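Tryptophan decarboxylase 1 (Oryza sativa subsp. japonica, PDB 6KHO) catalyses the pyridoxal-phosphate-dependent decarboxylation of L-tryptophan to tryptamine and of 5-hydroxy-L-tryptophan to serotonin. Local coordinates at residues 104-116 / 327-339. Numbering follows the deposited sequence.
With PLP (pyridoxal-5'-phosphate), chain C.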
loop_
_atom_site.group_PDB
_atom_site.type_symbol
_atom_site.label_atom_id
_atom_site.label_comp_id
_atom_site.label_asym_id
_atom_site.label_seq_id
_atom_site.Cartn_x
_atom_site.Cartn_y
_atom_site.Cartn_z
ATOM N N PHE A 104 -1.540 -12.353 15.067
ATOM C CA PHE A 104 -0.306 -11.918 15.702
ATOM C C PHE A 104 -0.462 -10.450 16.089
ATOM O O PHE A 104 -1.159 -9.706 15.401
ATOM C CB PHE A 104 0.917 -12.083 14.789
ATOM C CG PHE A 104 1.212 -13.512 14.423
ATOM C CD1 PHE A 104 1.566 -14.441 15.399
ATOM C CD2 PHE A 104 1.130 -13.929 13.105
ATOM C CE1 PHE A 104 1.845 -15.752 15.053
ATOM C CE2 PHE A 104 1.403 -15.251 12.756
ATOM C CZ PHE A 104 1.749 -16.159 13.735
ATOM N N PRO A 105 0.126 -10.014 17.198
ATOM C CA PRO A 105 -0.055 -8.617 17.610
ATOM C C PRO A 105 0.523 -7.657 16.581
ATOM O O PRO A 105 1.453 -7.985 15.841
ATOM C CB PRO A 105 0.695 -8.538 18.945
ATOM C CG PRO A 105 1.606 -9.677 18.948
ATOM C CD PRO A 105 0.946 -10.769 18.155
ATOM N N SER A 106 -0.067 -6.467 16.507
ATOM C CA SER A 106 0.482 -5.384 15.694
ATOM C C SER A 106 1.288 -4.510 16.649
ATOM O O SER A 106 0.783 -3.520 17.179
ATOM C CB SER A 106 -0.626 -4.615 14.982
ATOM O OG SER A 106 -1.626 -4.172 15.894
ATOM N N THR A 107 2.547 -4.895 16.896
ATOM C CA THR A 107 3.330 -4.196 17.907
ATOM C C THR A 107 3.697 -2.803 17.404
ATOM O O THR A 107 3.826 -2.565 16.201
ATOM C CB THR A 107 4.587 -4.993 18.302
ATOM O OG1 THR A 107 5.521 -5.094 17.207
ATOM C CG2 THR A 107 4.202 -6.404 18.770
ATOM N N ASN A 108 3.804 -1.861 18.337
ATOM C CA ASN A 108 3.899 -0.452 17.985
ATOM C C ASN A 108 4.846 0.245 18.957
ATOM O O ASN A 108 5.254 -0.319 19.980
ATOM C CB ASN A 108 2.498 0.196 17.995
ATOM C CG ASN A 108 2.342 1.292 16.960
ATOM O OD1 ASN A 108 3.313 1.715 16.322
ATOM N ND2 ASN A 108 1.106 1.766 16.790
ATOM N N SER A 109 5.189 1.496 18.638
ATOM C CA SER A 109 6.091 2.259 19.488
ATOM C C SER A 109 5.910 3.743 19.211
ATOM O O SER A 109 5.492 4.142 18.117
ATOM C CB SER A 109 7.557 1.856 19.271
ATOM O OG SER A 109 8.006 2.197 17.958
ATOM N N ALA A 110 6.241 4.557 20.216
ATOM C CA ALA A 110 6.129 6.007 20.055
ATOM C C ALA A 110 7.007 6.509 18.914
ATOM O O ALA A 110 6.598 7.397 18.156
ATOM C CB ALA A 110 6.491 6.708 21.364
ATOM N N ALA A 111 8.206 5.934 18.757
ATOM C CA ALA A 111 9.092 6.360 17.675
ATOM C C ALA A 111 8.475 6.086 16.306
ATOM O O ALA A 111 8.595 6.909 15.390
ATOM C CB ALA A 111 10.450 5.666 17.788
ATOM N N ALA A 112 7.815 4.938 16.148
ATOM C CA ALA A 112 7.248 4.591 14.849
ATOM C C ALA A 112 6.052 5.465 14.512
ATOM O O ALA A 112 5.905 5.909 13.368
ATOM C CB ALA A 112 6.844 3.115 14.813
ATOM N N ILE A 113 5.183 5.714 15.496
ATOM C CA ILE A 113 4.047 6.610 15.281
ATOM C C ILE A 113 4.534 8.019 14.957
ATOM O O ILE A 113 4.011 8.675 14.050
ATOM C CB ILE A 113 3.120 6.607 16.509
ATOM C CG1 ILE A 113 2.531 5.208 16.722
ATOM C CG2 ILE A 113 2.009 7.615 16.317
ATOM C CD1 ILE A 113 1.996 4.989 18.148
ATOM N N ALA A 114 5.551 8.495 15.684
ATOM C CA ALA A 114 6.147 9.798 15.398
ATOM C C ALA A 114 6.680 9.857 13.977
ATOM O O ALA A 114 6.419 10.818 13.237
ATOM C CB ALA A 114 7.271 10.092 16.401
ATOM N N GLY A 115 7.413 8.815 13.565
ATOM C CA GLY A 115 7.968 8.798 12.225
ATOM C C GLY A 115 6.898 8.787 11.153
ATOM O O GLY A 115 7.005 9.495 10.144
ATOM N N ASP A 116 5.839 8.001 11.358
ATOM C CA ASP A 116 4.790 7.976 10.349
ATOM C C ASP A 116 4.009 9.278 10.308
ATOM O O ASP A 116 3.581 9.700 9.229
ATOM C CB ASP A 116 3.843 6.803 10.555
ATOM C CG ASP A 116 3.958 5.787 9.428
ATOM O OD1 ASP A 116 4.888 5.938 8.585
ATOM O OD2 ASP A 116 3.133 4.855 9.366
ATOM N N SER A 327 7.881 -8.735 8.153
ATOM C CA SER A 327 7.075 -7.543 8.415
ATOM C C SER A 327 7.424 -6.953 9.769
ATOM O O SER A 327 7.022 -7.501 10.812
ATOM C CB SER A 327 5.587 -7.870 8.339
ATOM O OG SER A 327 5.224 -8.180 7.005
ATOM N N PRO A 328 8.167 -5.856 9.811
ATOM C CA PRO A 328 8.298 -5.115 11.068
ATOM C C PRO A 328 6.950 -4.725 11.642
ATOM O O PRO A 328 6.837 -4.579 12.860
ATOM C CB PRO A 328 9.124 -3.882 10.672
ATOM C CG PRO A 328 9.925 -4.353 9.489
ATOM C CD PRO A 328 8.999 -5.281 8.735
ATOM N N HIS A 329 5.909 -4.591 10.805
ATOM C CA HIS A 329 4.618 -4.228 11.385
ATOM C C HIS A 329 3.938 -5.389 12.097
ATOM O O HIS A 329 2.836 -5.210 12.626
ATOM C CB HIS A 329 3.687 -3.587 10.334
ATOM C CG HIS A 329 3.104 -4.536 9.327
ATOM N ND1 HIS A 329 3.099 -4.255 7.977
ATOM C CD2 HIS A 329 2.438 -5.709 9.466
ATOM C CE1 HIS A 329 2.486 -5.229 7.326
ATOM N NE2 HIS A 329 2.076 -6.125 8.207
ATOM N N LYS A 330 4.566 -6.560 12.144
ATOM C CA LYS A 330 4.109 -7.598 13.057
ATOM C C LYS A 330 4.827 -7.435 14.386
ATOM O O LYS A 330 4.278 -6.845 15.319
ATOM C CB LYS A 330 4.357 -8.995 12.480
ATOM C CG LYS A 330 3.560 -9.263 11.236
ATOM C CD LYS A 330 2.371 -10.122 11.518
ATOM C CE LYS A 330 2.118 -11.034 10.342
ATOM N NZ LYS A 330 0.687 -11.058 10.002
ATOM N N TRP A 331 6.080 -7.885 14.457
ATOM C CA TRP A 331 6.777 -8.055 15.728
ATOM C C TRP A 331 7.989 -7.131 15.882
ATOM O O TRP A 331 8.900 -7.440 16.657
ATOM C CB TRP A 331 7.200 -9.527 15.861
ATOM C CG TRP A 331 7.404 -10.037 17.265
ATOM C CD1 TRP A 331 7.168 -9.370 18.443
ATOM C CD2 TRP A 331 7.897 -11.331 17.630
ATOM N NE1 TRP A 331 7.483 -10.184 19.517
ATOM C CE2 TRP A 331 7.938 -11.387 19.040
ATOM C CE3 TRP A 331 8.305 -12.459 16.893
ATOM C CZ2 TRP A 331 8.372 -12.524 19.728
ATOM C CZ3 TRP A 331 8.736 -13.577 17.573
ATOM C CH2 TRP A 331 8.765 -13.605 18.976
ATOM N N LEU A 332 8.042 -6.001 15.182
ATOM C CA LEU A 332 9.197 -5.118 15.369
ATOM C C LEU A 332 8.770 -3.669 15.623
ATOM O O LEU A 332 9.426 -2.716 15.180
ATOM C CB LEU A 332 10.156 -5.216 14.184
ATOM C CG LEU A 332 11.624 -4.930 14.516
ATOM C CD1 LEU A 332 12.172 -6.007 15.446
ATOM C CD2 LEU A 332 12.473 -4.809 13.249
ATOM N N MET A 333 7.655 -3.486 16.341
ATOM C CA MET A 333 7.256 -2.196 16.931
ATOM C C MET A 333 7.116 -1.073 15.908
ATOM O O MET A 333 7.307 0.100 16.239
ATOM C CB MET A 333 8.237 -1.766 18.023
ATOM C CG MET A 333 8.050 -2.544 19.321
ATOM S SD MET A 333 9.330 -2.164 20.521
ATOM C CE MET A 333 10.693 -3.001 19.791
ATOM N N THR A 334 6.771 -1.412 14.672
ATOM C CA THR A 334 6.585 -0.439 13.602
ATOM C C THR A 334 5.142 -0.534 13.123
ATOM O O THR A 334 4.720 -1.592 12.651
ATOM C CB THR A 334 7.553 -0.721 12.450
ATOM O OG1 THR A 334 8.913 -0.702 12.924
ATOM C CG2 THR A 334 7.396 0.308 11.360
ATOM N N CYS A 335 4.378 0.552 13.244
ATOM C CA CYS A 335 2.961 0.479 12.896
ATOM C C CYS A 335 2.775 0.153 11.409
ATOM O O CYS A 335 3.638 0.439 10.568
ATOM C CB CYS A 335 2.253 1.804 13.237
ATOM S SG CYS A 335 2.944 3.301 12.415
ATOM N N LEU A 336 1.623 -0.446 11.085
ATOM C CA LEU A 336 1.309 -0.762 9.691
ATOM C C LEU A 336 1.321 0.507 8.836
ATOM O O LEU A 336 1.030 1.602 9.325
ATOM C CB LEU A 336 -0.063 -1.442 9.603
ATOM C CG LEU A 336 -0.168 -2.943 9.929
ATOM C CD1 LEU A 336 -0.153 -3.227 11.431
ATOM C CD2 LEU A 336 -1.426 -3.526 9.289
ATOM N N ASP A 337 1.678 0.377 7.547
ATOM C CA ASP A 337 2.192 -0.852 6.911
ATOM C C ASP A 337 3.714 -0.799 6.793
ATOM O O ASP A 337 4.290 0.277 6.567
ATOM C CB ASP A 337 1.620 -1.050 5.495
ATOM C CG ASP A 337 0.164 -0.623 5.365
ATOM O OD1 ASP A 337 -0.676 -1.134 6.132
ATOM O OD2 ASP A 337 -0.141 0.221 4.489
ATOM N N CYS A 338 4.354 -1.962 6.912
ATOM C CA CYS A 338 5.802 -2.051 6.769
ATOM C C CYS A 338 6.242 -3.505 6.568
ATOM O O CYS A 338 6.397 -4.245 7.543
ATOM C CB CYS A 338 6.497 -1.458 7.998
ATOM S SG CYS A 338 8.325 -1.374 7.816
ATOM N N THR A 339 6.431 -3.927 5.319
ATOM C CA THR A 339 6.968 -5.252 5.012
ATOM C C THR A 339 8.249 -5.066 4.221
ATOM O O THR A 339 8.270 -4.291 3.260
ATOM C CB THR A 339 5.979 -6.098 4.201
ATOM O OG1 THR A 339 4.761 -6.239 4.936
ATOM C CG2 THR A 339 6.560 -7.499 3.912
HETATM N N1 PLP C . 2.406 -14.630 6.000
HETATM C C2 PLP C . 2.622 -14.851 7.346
HETATM C C2A PLP C . 3.482 -15.978 7.826
HETATM C C3 PLP C . 2.030 -14.018 8.282
HETATM O O3 PLP C . 2.250 -14.237 9.615
HETATM C C4 PLP C . 1.234 -12.955 7.871
HETATM C C4A PLP C . 0.912 -11.847 8.832
HETATM C C5 PLP C . 1.015 -12.735 6.519
HETATM C C6 PLP C . 1.603 -13.581 5.582
HETATM C C5A PLP C . 0.124 -11.574 6.128
HETATM O O4P PLP C . 0.191 -11.245 4.760
HETATM P P PLP C . -0.182 -9.751 4.242
HETATM O O1P PLP C . -1.498 -9.303 4.816
HETATM O O2P PLP C . -0.221 -9.810 2.735
HETATM O O3P PLP C . 0.858 -8.737 4.684
HETATM O O HOH W 1 2.232 -2.904 13.884
#
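T107 joins the loop 104-109 to the turn that carries K330. Its hydroxyl sits between its own backbone N and carbonyl carbon (chi1 66°), where it can work in both directions: OG1 donates to K330 O (2.9 Å) and accepts from M333 N (2.8 Å). K330 O is gripped twice, since T107 N also reaches it, nearly head-on, at 3.0 Å, while the hydroxyl comes in tilted from the carbonyl plane. A water lies in hydrogen-bonding contact with both T107 O and H329 O and bridges the two carbonyls, adding a second link beside the first. Two residues further on, S109 OG donates to M333 O in the carbonyl plane (2.8 Å) and caps helix 110-122 by accepting from A112 N (3.3 Å). A112 CB packs against T334 CA alongside this bond.

K330 follows strand 323-326 of the seven-stranded mixed sheet of the fold-type I PLP enzymes and closes the S-P-H-K sequence 327-330. Its chain, bent at three torsions, crosses F104 and ends in the covalent link from NZ to PLP C4A (1.4 Å). F104 CE2 lies 3.4 Å from the cofactor's O3; F104 also contributes to the serotonin site, and its ring stacks on Y301. Next to the lysine in sequence, the ring of H329 is packed between L336 CG and S327 CB, which sit over opposite faces, both offset toward the rim, and C338 N donates to its ND1 in the ring plane, fixing the ring's rotation.

Farther out, C335 CB comes up obliquely to the amide of N108, closest to OD1, while its SG approaches D116 OD2 (3.4 Å). K388 pairs with that carboxylate and also binds C335 O and D337 O. The dimer interface adjoins this edge: N123 of the second subunit bonds to S106 OG and L336 N, and S120 of that subunit accepts from N108 ND2.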